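Local coordinates for putative oxidoreductase molybdopterin-binding subunit (Sulfolobus tokodaii, PDB 4ZOH), which binds a pterin cytosine dinucleotide and is probably the large, molybdenum-cofactor-carrying subunit of an oxidoreductase of the xanthine dehydrogenase and aldehyde oxidase family, at residues E90-I95 with R245-I250; A351-I356 with K691-K696. All blocks are in the same frame, centred on the assembly; numbering follows the deposited sequence.

Interaction 1. Residues E90-I95 with R245-I250; sequences EAYDLI and RTEEFI
Tyr92 and Glu247 reach toward each other from opposite directions and join two helices whose backbones stay well apart, 12.3 Å between the CA atoms of these two residues. The pair is a compact example of how a single, partly buried side-chain bond can link helices that do not meet through their backbones.

The hydrogen bond is short, 2.6 Å from Tyr92 OH to Glu247 OE2, with the phenol as donor. OE2 accepts through its syn lone pair and lies in the plane of the tyrosine ring, at its edge, while the carboxylate itself is turned 72° from that plane. In Glu247 the chain runs out straight beyond CG (chi2 -174°), which carries the carboxylate far enough from its helix to meet the phenol.

Ionic and backbone interactions further hold the carboxylate. OE1 forms a salt bridge with Arg38, and OE2 takes a second hydrogen bond from the backbone N of Thr244, just ahead of the glutamate's own helix. With both oxygens engaged and a cation beside it, the group is likely to remain ionised and to have little freedom to rotate. A phenylalanine in place of Tyr92 would probably leave OE2 without its phenol donor, resting on the Thr244 amide alone among the bonds described here.

Nonpolar packing supports the tyrosine: its side chain lies on Phe33 and Ala35 of strand 32-38, and an aromatic side chain of another protein chain meets its ring. Helix 88-95, in the hammerhead family region, covers strands 32-38 and 79-85, and the bond links it to helix 245-251 of the molybdopterin-binding region, which directly follows strand 239-241 of the same mixed sheet.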
ATOM      1  N   GLU A  90     -11.503  -8.730  16.654  1.00 23.23           N
ATOM      2  CA  GLU A  90     -10.804  -9.205  17.836  1.00 23.65           C
ATOM      3  C   GLU A  90     -10.417  -8.069  18.715  1.00 22.94           C
ATOM      4  O   GLU A  90     -10.477  -8.209  19.939  1.00 24.46           O
ATOM      5  CB  GLU A  90      -9.580 -10.052  17.468  1.00 26.08           C
ATOM      6  CG  GLU A  90     -10.012 -11.340  16.761  1.00 32.16           C
ATOM      7  CD  GLU A  90      -8.860 -12.296  16.459  1.00 40.64           C
ATOM      8  OE1 GLU A  90      -7.729 -12.006  16.908  1.00 47.59           O
ATOM      9  OE2 GLU A  90      -9.059 -13.328  15.777  1.00 39.61           O
ATOM     10  N   ALA A  91     -10.101  -6.916  18.120  1.00 22.56           N
ATOM     11  CA  ALA A  91      -9.859  -5.692  18.905  1.00 23.80           C
ATOM     12  C   ALA A  91     -11.063  -5.370  19.791  1.00 26.96           C
ATOM     13  O   ALA A  91     -10.906  -5.015  20.985  1.00 22.61           O
ATOM     14  CB  ALA A  91      -9.462  -4.492  18.044  1.00 20.91           C
ATOM     15  N   TYR A  92     -12.277  -5.516  19.236  1.00 28.07           N
ATOM     16  CA  TYR A  92     -13.436  -5.127  20.032  1.00 28.76           C
ATOM     17  C   TYR A  92     -13.786  -6.203  21.061  1.00 26.66           C
ATOM     18  O   TYR A  92     -14.268  -5.861  22.113  1.00 28.58           O
ATOM     19  CB  TYR A  92     -14.601  -4.598  19.184  1.00 28.86           C
ATOM     20  CG  TYR A  92     -14.332  -3.123  18.769  1.00 31.50           C
ATOM     21  CD1 TYR A  92     -13.516  -2.836  17.629  1.00 33.07           C
ATOM     22  CD2 TYR A  92     -14.855  -2.018  19.491  1.00 33.90           C
ATOM     23  CE1 TYR A  92     -13.241  -1.527  17.208  1.00 31.92           C
ATOM     24  CE2 TYR A  92     -14.569  -0.671  19.085  1.00 34.40           C
ATOM     25  CZ  TYR A  92     -13.759  -0.441  17.922  1.00 35.10           C
ATOM     26  OH  TYR A  92     -13.412   0.812  17.417  1.00 30.97           O
ATOM     27  N   ASP A  93     -13.482  -7.469  20.775  1.00 25.96           N
ATOM     28  CA  ASP A  93     -13.514  -8.516  21.808  1.00 31.33           C
ATOM     29  C   ASP A  93     -12.584  -8.115  22.940  1.00 32.01           C
ATOM     30  O   ASP A  93     -13.007  -8.084  24.082  1.00 33.33           O
ATOM     31  CB  ASP A  93     -13.074  -9.886  21.269  1.00 27.80           C
ATOM     32  CG  ASP A  93     -13.959 -10.390  20.249  1.00 32.27           C
ATOM     33  OD1 ASP A  93     -15.127  -9.955  20.238  1.00 33.48           O
ATOM     34  OD2 ASP A  93     -13.502 -11.248  19.436  1.00 34.15           O
ATOM     35  N   LEU A  94     -11.329  -7.767  22.609  1.00 29.56           N
ATOM     36  CA  LEU A  94     -10.350  -7.405  23.617  1.00 25.48           C
ATOM     37  C   LEU A  94     -10.740  -6.206  24.456  1.00 29.91           C
ATOM     38  O   LEU A  94     -10.364  -6.135  25.626  1.00 30.92           O
ATOM     39  CB  LEU A  94      -8.987  -7.202  22.968  1.00 27.37           C
ATOM     40  CG  LEU A  94      -7.755  -7.005  23.854  1.00 29.13           C
ATOM     41  CD1 LEU A  94      -7.532  -8.159  24.825  1.00 29.71           C
ATOM     42  CD2 LEU A  94      -6.583  -6.890  22.912  1.00 27.25           C
ATOM     43  N   ILE A  95     -11.486  -5.247  23.873  1.00 31.28           N
ATOM     44  CA  ILE A  95     -11.987  -4.086  24.628  1.00 28.76           C
ATOM     45  C   ILE A  95     -12.734  -4.582  25.913  1.00 28.23           C
ATOM     46  O   ILE A  95     -12.545  -4.047  26.991  1.00 31.29           O
ATOM     47  CB  ILE A  95     -12.947  -3.185  23.783  1.00 29.56           C
ATOM     48  CG1 ILE A  95     -12.205  -2.350  22.728  1.00 29.98           C
ATOM     49  CG2 ILE A  95     -13.759  -2.240  24.700  1.00 28.36           C
ATOM     50  CD1 ILE A  95     -11.488  -1.133  23.264  1.00 34.00           C
ATOM     51  N   ARG A 245     -18.947   4.466  14.516  1.00 22.34           N
ATOM     52  CA  ARG A 245     -19.667   5.772  14.392  1.00 21.47           C
ATOM     53  C   ARG A 245     -20.192   6.200  15.801  1.00 20.47           C
ATOM     54  O   ARG A 245     -20.229   7.384  16.109  1.00 21.64           O
ATOM     55  CB  ARG A 245     -20.842   5.663  13.362  1.00 19.66           C
ATOM     56  CG  ARG A 245     -21.764   6.883  13.288  1.00 18.18           C
ATOM     57  CD  ARG A 245     -21.034   8.182  12.972  1.00 17.88           C
ATOM     58  NE  ARG A 245     -20.499   8.003  11.630  1.00 17.63           N
ATOM     59  CZ  ARG A 245     -19.958   8.942  10.863  1.00 20.17           C
ATOM     60  NH1 ARG A 245     -19.763  10.180  11.345  1.00 17.18           N
ATOM     61  NH2 ARG A 245     -19.541   8.615   9.622  1.00 17.63           N
ATOM     62  N   THR A 246     -20.611   5.240  16.625  1.00 21.45           N
ATOM     63  CA  THR A 246     -20.922   5.559  18.071  1.00 21.85           C
ATOM     64  C   THR A 246     -19.754   6.297  18.737  1.00 19.97           C
ATOM     65  O   THR A 246     -19.919   7.408  19.290  1.00 21.13           O
ATOM     66  CB  THR A 246     -21.394   4.341  18.864  1.00 22.00           C
ATOM     67  OG1 THR A 246     -22.537   3.796  18.198  1.00 20.63           O
ATOM     68  CG2 THR A 246     -21.772   4.684  20.327  1.00 21.82           C
ATOM     69  N   GLU A 247     -18.554   5.751  18.592  1.00 19.79           N
ATOM     70  CA  GLU A 247     -17.372   6.444  19.082  1.00 18.84           C
ATOM     71  C   GLU A 247     -17.246   7.846  18.532  1.00 18.76           C
ATOM     72  O   GLU A 247     -16.928   8.812  19.279  1.00 19.15           O
ATOM     73  CB  GLU A 247     -16.097   5.638  18.702  1.00 19.30           C
ATOM     74  CG  GLU A 247     -15.943   4.370  19.561  1.00 22.48           C
ATOM     75  CD  GLU A 247     -14.613   3.714  19.256  1.00 24.34           C
ATOM     76  OE1 GLU A 247     -13.561   4.131  19.804  1.00 24.89           O
ATOM     77  OE2 GLU A 247     -14.645   2.809  18.432  1.00 23.31           O
ATOM     78  N   GLU A 248     -17.440   7.974  17.202  1.00 18.67           N
ATOM     79  CA  GLU A 248     -17.225   9.252  16.569  1.00 19.37           C
ATOM     80  C   GLU A 248     -18.212  10.248  17.233  1.00 19.81           C
ATOM     81  O   GLU A 248     -17.814  11.289  17.665  1.00 21.53           O
ATOM     82  CB  GLU A 248     -17.485   9.154  15.023  1.00 18.44           C
ATOM     83  CG  GLU A 248     -16.963  10.375  14.295  1.00 18.17           C
ATOM     84  CD  GLU A 248     -15.450  10.424  14.119  1.00 20.31           C
ATOM     85  OE1 GLU A 248     -15.031  11.251  13.273  1.00 21.85           O
ATOM     86  OE2 GLU A 248     -14.650   9.645  14.805  1.00 21.92           O
ATOM     87  N   PHE A 249     -19.487   9.877  17.356  1.00 19.08           N
ATOM     88  CA  PHE A 249     -20.491  10.806  17.897  1.00 21.22           C
ATOM     89  C   PHE A 249     -20.131  11.289  19.282  1.00 22.58           C
ATOM     90  O   PHE A 249     -20.264  12.446  19.553  1.00 18.56           O
ATOM     91  CB  PHE A 249     -21.896  10.153  17.943  1.00 19.34           C
ATOM     92  CG  PHE A 249     -22.663  10.341  16.672  1.00 20.65           C
ATOM     93  CD1 PHE A 249     -23.024  11.635  16.271  1.00 21.83           C
ATOM     94  CD2 PHE A 249     -23.015   9.242  15.871  1.00 18.30           C
ATOM     95  CE1 PHE A 249     -23.715  11.862  15.092  1.00 23.61           C
ATOM     96  CE2 PHE A 249     -23.733   9.453  14.705  1.00 24.09           C
ATOM     97  CZ  PHE A 249     -24.087  10.751  14.305  1.00 23.69           C
ATOM     98  N   ILE A 250     -19.611  10.370  20.106  1.00 24.26           N
ATOM     99  CA  ILE A 250     -19.305  10.625  21.493  1.00 25.06           C
ATOM    100  C   ILE A 250     -18.001  11.420  21.701  1.00 28.38           C
ATOM    101  O   ILE A 250     -17.827  12.140  22.704  1.00 28.94           O
ATOM    102  CB  ILE A 250     -19.392   9.239  22.125  1.00 26.42           C
ATOM    103  CG1 ILE A 250     -20.808   9.012  22.608  1.00 21.23           C
ATOM    104  CG2 ILE A 250     -18.272   8.870  23.045  1.00 25.99           C
ATOM    105  CD1 ILE A 250     -21.085   7.551  22.795  1.00 35.33           C
TER

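Interaction 2. Residues A351-I356 with K691-K696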
ATOM      1  N   ALA A 351     -37.778  44.025  14.888  1.00 37.38           N
ATOM      2  CA  ALA A 351     -38.771  44.151  13.777  1.00 37.38           C
ATOM      3  C   ALA A 351     -40.147  43.692  14.224  1.00 32.58           C
ATOM      4  O   ALA A 351     -41.091  44.471  14.163  1.00 40.14           O
ATOM      5  CB  ALA A 351     -38.306  43.459  12.473  1.00 29.97           C
ATOM      6  N   ASP A 352     -40.230  42.502  14.790  1.00 32.31           N
ATOM      7  CA  ASP A 352     -41.443  41.986  15.352  1.00 32.73           C
ATOM      8  C   ASP A 352     -42.011  42.744  16.540  1.00 43.61           C
ATOM      9  O   ASP A 352     -43.242  42.753  16.751  1.00 40.53           O
ATOM     10  CB  ASP A 352     -41.246  40.534  15.768  1.00 38.13           C
ATOM     11  CG  ASP A 352     -41.312  39.555  14.564  1.00 43.38           C
ATOM     12  OD1 ASP A 352     -41.494  40.044  13.418  1.00 39.22           O
ATOM     13  OD2 ASP A 352     -41.222  38.309  14.767  1.00 45.79           O
ATOM     14  N   GLU A 353     -41.132  43.316  17.370  1.00 45.07           N
ATOM     15  CA  GLU A 353     -41.588  44.088  18.523  1.00 43.93           C
ATOM     16  C   GLU A 353     -42.075  45.481  18.059  1.00 41.02           C
ATOM     17  O   GLU A 353     -43.050  45.954  18.537  1.00 37.83           O
ATOM     18  CB  GLU A 353     -40.502  44.168  19.602  1.00 46.47           C
ATOM     19  CG  GLU A 353     -41.023  44.537  20.976  1.00 52.57           C
ATOM     20  CD  GLU A 353     -41.866  43.454  21.590  1.00 59.20           C
ATOM     21  OE1 GLU A 353     -41.746  42.305  21.111  1.00 70.19           O
ATOM     22  OE2 GLU A 353     -42.659  43.741  22.538  1.00 64.53           O
ATOM     23  N   LEU A 354     -41.422  46.096  17.081  1.00 38.81           N
ATOM     24  CA  LEU A 354     -41.830  47.371  16.589  1.00 38.22           C
ATOM     25  C   LEU A 354     -42.779  47.358  15.370  1.00 41.16           C
ATOM     26  O   LEU A 354     -42.941  48.412  14.752  1.00 48.30           O
ATOM     27  CB  LEU A 354     -40.586  48.187  16.239  1.00 39.06           C
ATOM     28  CG  LEU A 354     -39.449  48.307  17.288  1.00 40.89           C
ATOM     29  CD1 LEU A 354     -38.489  49.329  16.756  1.00 37.30           C
ATOM     30  CD2 LEU A 354     -39.953  48.688  18.682  1.00 41.25           C
ATOM     31  N   GLY A 355     -43.372  46.215  14.995  1.00 41.85           N
ATOM     32  CA  GLY A 355     -44.150  46.076  13.725  1.00 35.59           C
ATOM     33  C   GLY A 355     -43.447  46.625  12.488  1.00 42.81           C
ATOM     34  O   GLY A 355     -44.081  47.229  11.623  1.00 44.02           O
ATOM     35  N   ILE A 356     -42.122  46.490  12.408  1.00 42.45           N
ATOM     36  CA  ILE A 356     -41.417  46.869  11.179  1.00 39.56           C
ATOM     37  C   ILE A 356     -41.282  45.589  10.321  1.00 43.55           C
ATOM     38  O   ILE A 356     -41.207  44.442  10.838  1.00 41.21           O
ATOM     39  CB  ILE A 356     -40.035  47.553  11.420  1.00 41.33           C
ATOM     40  CG1 ILE A 356     -40.115  48.702  12.461  1.00 53.15           C
ATOM     41  CG2 ILE A 356     -39.395  48.093  10.126  1.00 37.37           C
ATOM     42  CD1 ILE A 356     -41.243  49.700  12.262  1.00 52.91           C
ATOM     43  N   LYS A 691     -46.770  32.509  16.225  1.00 55.20           N
ATOM     44  CA  LYS A 691     -45.714  33.426  16.043  1.00 55.33           C
ATOM     45  C   LYS A 691     -45.523  33.669  17.558  1.00 59.21           C
ATOM     46  O   LYS A 691     -46.313  34.364  18.198  1.00 54.00           O
ATOM     47  CB  LYS A 691     -46.217  34.659  15.276  1.00 62.94           C
ATOM     48  CG  LYS A 691     -47.683  34.589  14.817  1.00 67.16           C
ATOM     49  CD  LYS A 691     -48.067  35.736  13.900  1.00 74.18           C
ATOM     50  CE  LYS A 691     -48.282  35.256  12.472  1.00 81.78           C
ATOM     51  NZ  LYS A 691     -47.827  36.282  11.478  1.00 86.50           N
ATOM     52  N   LYS A 692     -44.586  32.911  18.141  1.00 59.35           N
ATOM     53  CA  LYS A 692     -43.984  33.200  19.424  1.00 56.93           C
ATOM     54  C   LYS A 692     -42.521  33.404  19.113  1.00 51.09           C
ATOM     55  O   LYS A 692     -42.033  33.045  18.033  1.00 53.44           O
ATOM     56  CB  LYS A 692     -44.061  32.040  20.416  1.00 56.78           C
ATOM     57  CG  LYS A 692     -45.184  31.036  20.269  1.00 60.24           C
ATOM     58  CD  LYS A 692     -44.969  29.946  21.326  1.00 64.06           C
ATOM     59  CE  LYS A 692     -44.161  28.765  20.783  1.00 65.92           C
ATOM     60  NZ  LYS A 692     -44.260  27.477  21.548  1.00 57.72           N
ATOM     61  N   ARG A 693     -41.802  33.949  20.083  1.00 42.48           N
ATOM     62  CA  ARG A 693     -40.399  34.129  19.941  1.00 38.72           C
ATOM     63  C   ARG A 693     -39.703  32.753  19.965  1.00 34.07           C
ATOM     64  O   ARG A 693     -40.019  31.889  20.781  1.00 35.58           O
ATOM     65  CB  ARG A 693     -39.869  35.047  21.042  1.00 38.08           C
ATOM     66  CG  ARG A 693     -38.557  35.707  20.631  1.00 38.11           C
ATOM     67  CD  ARG A 693     -38.105  36.642  21.722  1.00 40.36           C
ATOM     68  NE  ARG A 693     -38.720  37.962  21.623  1.00 39.15           N
ATOM     69  CZ  ARG A 693     -38.612  38.910  22.545  1.00 41.82           C
ATOM     70  NH1 ARG A 693     -37.890  38.730  23.652  1.00 38.28           N
ATOM     71  NH2 ARG A 693     -39.198  40.060  22.346  1.00 45.90           N
ATOM     72  N   ILE A 694     -38.812  32.526  19.025  1.00 33.09           N
ATOM     73  CA  ILE A 694     -37.948  31.293  19.087  1.00 32.98           C
ATOM     74  C   ILE A 694     -36.572  31.638  19.708  1.00 28.71           C
ATOM     75  O   ILE A 694     -35.868  32.531  19.195  1.00 27.97           O
ATOM     76  CB  ILE A 694     -37.758  30.706  17.677  1.00 30.31           C
ATOM     77  CG1 ILE A 694     -39.134  30.284  17.133  1.00 30.50           C
ATOM     78  CG2 ILE A 694     -36.738  29.529  17.672  1.00 26.03           C
ATOM     79  CD1 ILE A 694     -39.067  29.856  15.681  1.00 25.85           C
ATOM     80  N   THR A 695     -36.234  30.976  20.812  1.00 30.89           N
ATOM     81  CA  THR A 695     -35.032  31.335  21.596  1.00 33.38           C
ATOM     82  C   THR A 695     -34.001  30.216  21.545  1.00 33.77           C
ATOM     83  O   THR A 695     -32.844  30.429  21.870  1.00 35.97           O
ATOM     84  CB  THR A 695     -35.345  31.627  23.106  1.00 30.37           C
ATOM     85  OG1 THR A 695     -36.073  30.535  23.650  1.00 30.57           O
ATOM     86  CG2 THR A 695     -36.166  32.908  23.305  1.00 31.91           C
ATOM     87  N   LYS A 696     -34.415  29.025  21.129  1.00 30.01           N
ATOM     88  CA  LYS A 696     -33.492  27.885  21.081  1.00 33.78           C
ATOM     89  C   LYS A 696     -33.711  26.980  19.855  1.00 30.90           C
ATOM     90  O   LYS A 696     -34.787  27.006  19.275  1.00 27.82           O
ATOM     91  CB  LYS A 696     -33.606  27.083  22.372  1.00 32.86           C
ATOM     92  CG  LYS A 696     -34.997  26.589  22.680  1.00 38.70           C
ATOM     93  CD  LYS A 696     -34.965  25.260  23.456  1.00 44.22           C
ATOM     94  CE  LYS A 696     -35.451  25.374  24.887  1.00 53.19           C
ATOM     95  NZ  LYS A 696     -36.915  25.635  24.989  1.00 56.28           N
TER
HETATM   96  O   HOH W   1     -40.053  40.493  19.159  1.00 44.38           O
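Glu353 and Arg693 both hold CG opposite the backbone N (chi1 -161° and -157°), and each chain then bends once, the glutamate at chi2 (69°) and the arginine at chi3 (-85°). These bends bring the two side chains across each other at about a right angle, with Glu353 OE1 beside one terminal nitrogen of the guanidinium.

The resulting salt bridge is long, 3.6 Å between Glu353 OE1 and Arg693 NH2, and it is not a direct hydrogen bond. OE1 lies at the edge of the guanidinium, near its plane, but the carboxylate is turned 77° from that plane, so the two groups do not pair side by side. A water beside the pair bridges it: it donates to Glu353 OE1 at 3.2 Å and accepts a weak bond from Arg693 NH2 at 3.3 Å. The example illustrates a loose surface ion pair, in which attraction is shared with solvent.

The firmer partner of the arginine is Asp153, which binds NH1 in a salt bridge, so the guanidinium has two acidic partners, and Glu353 is the weaker. Glu353 closes helix 336-353, whereas Arg693 belongs to the loop after helix 673-688. Both side chains rest on Ile151 of strand 149-161, and Arg693 also touches Glu687 of helix 673-688, so the pair lies where the helix end and the loop meet over that strand.

How the interactions relate
The two contacts are separate, with centres 45 Å apart and nearest atoms about 19 Å apart, and they share no helix or strand. Along the chain they follow in series, and neither segment pair touches the other. Interaction 1 is partly buried and ties one helix to another across two family regions, near other protein chains of the assembly; interaction 2 lies on the surface and ties a helix end to a loop, with no other chain of the assembly touching it. Chemistry follows place: the sheltered pair makes one short, direct bond from a neutral donor, whereas the solvent-side pair sets opposite charges at longer range, with a water bridging them from the side.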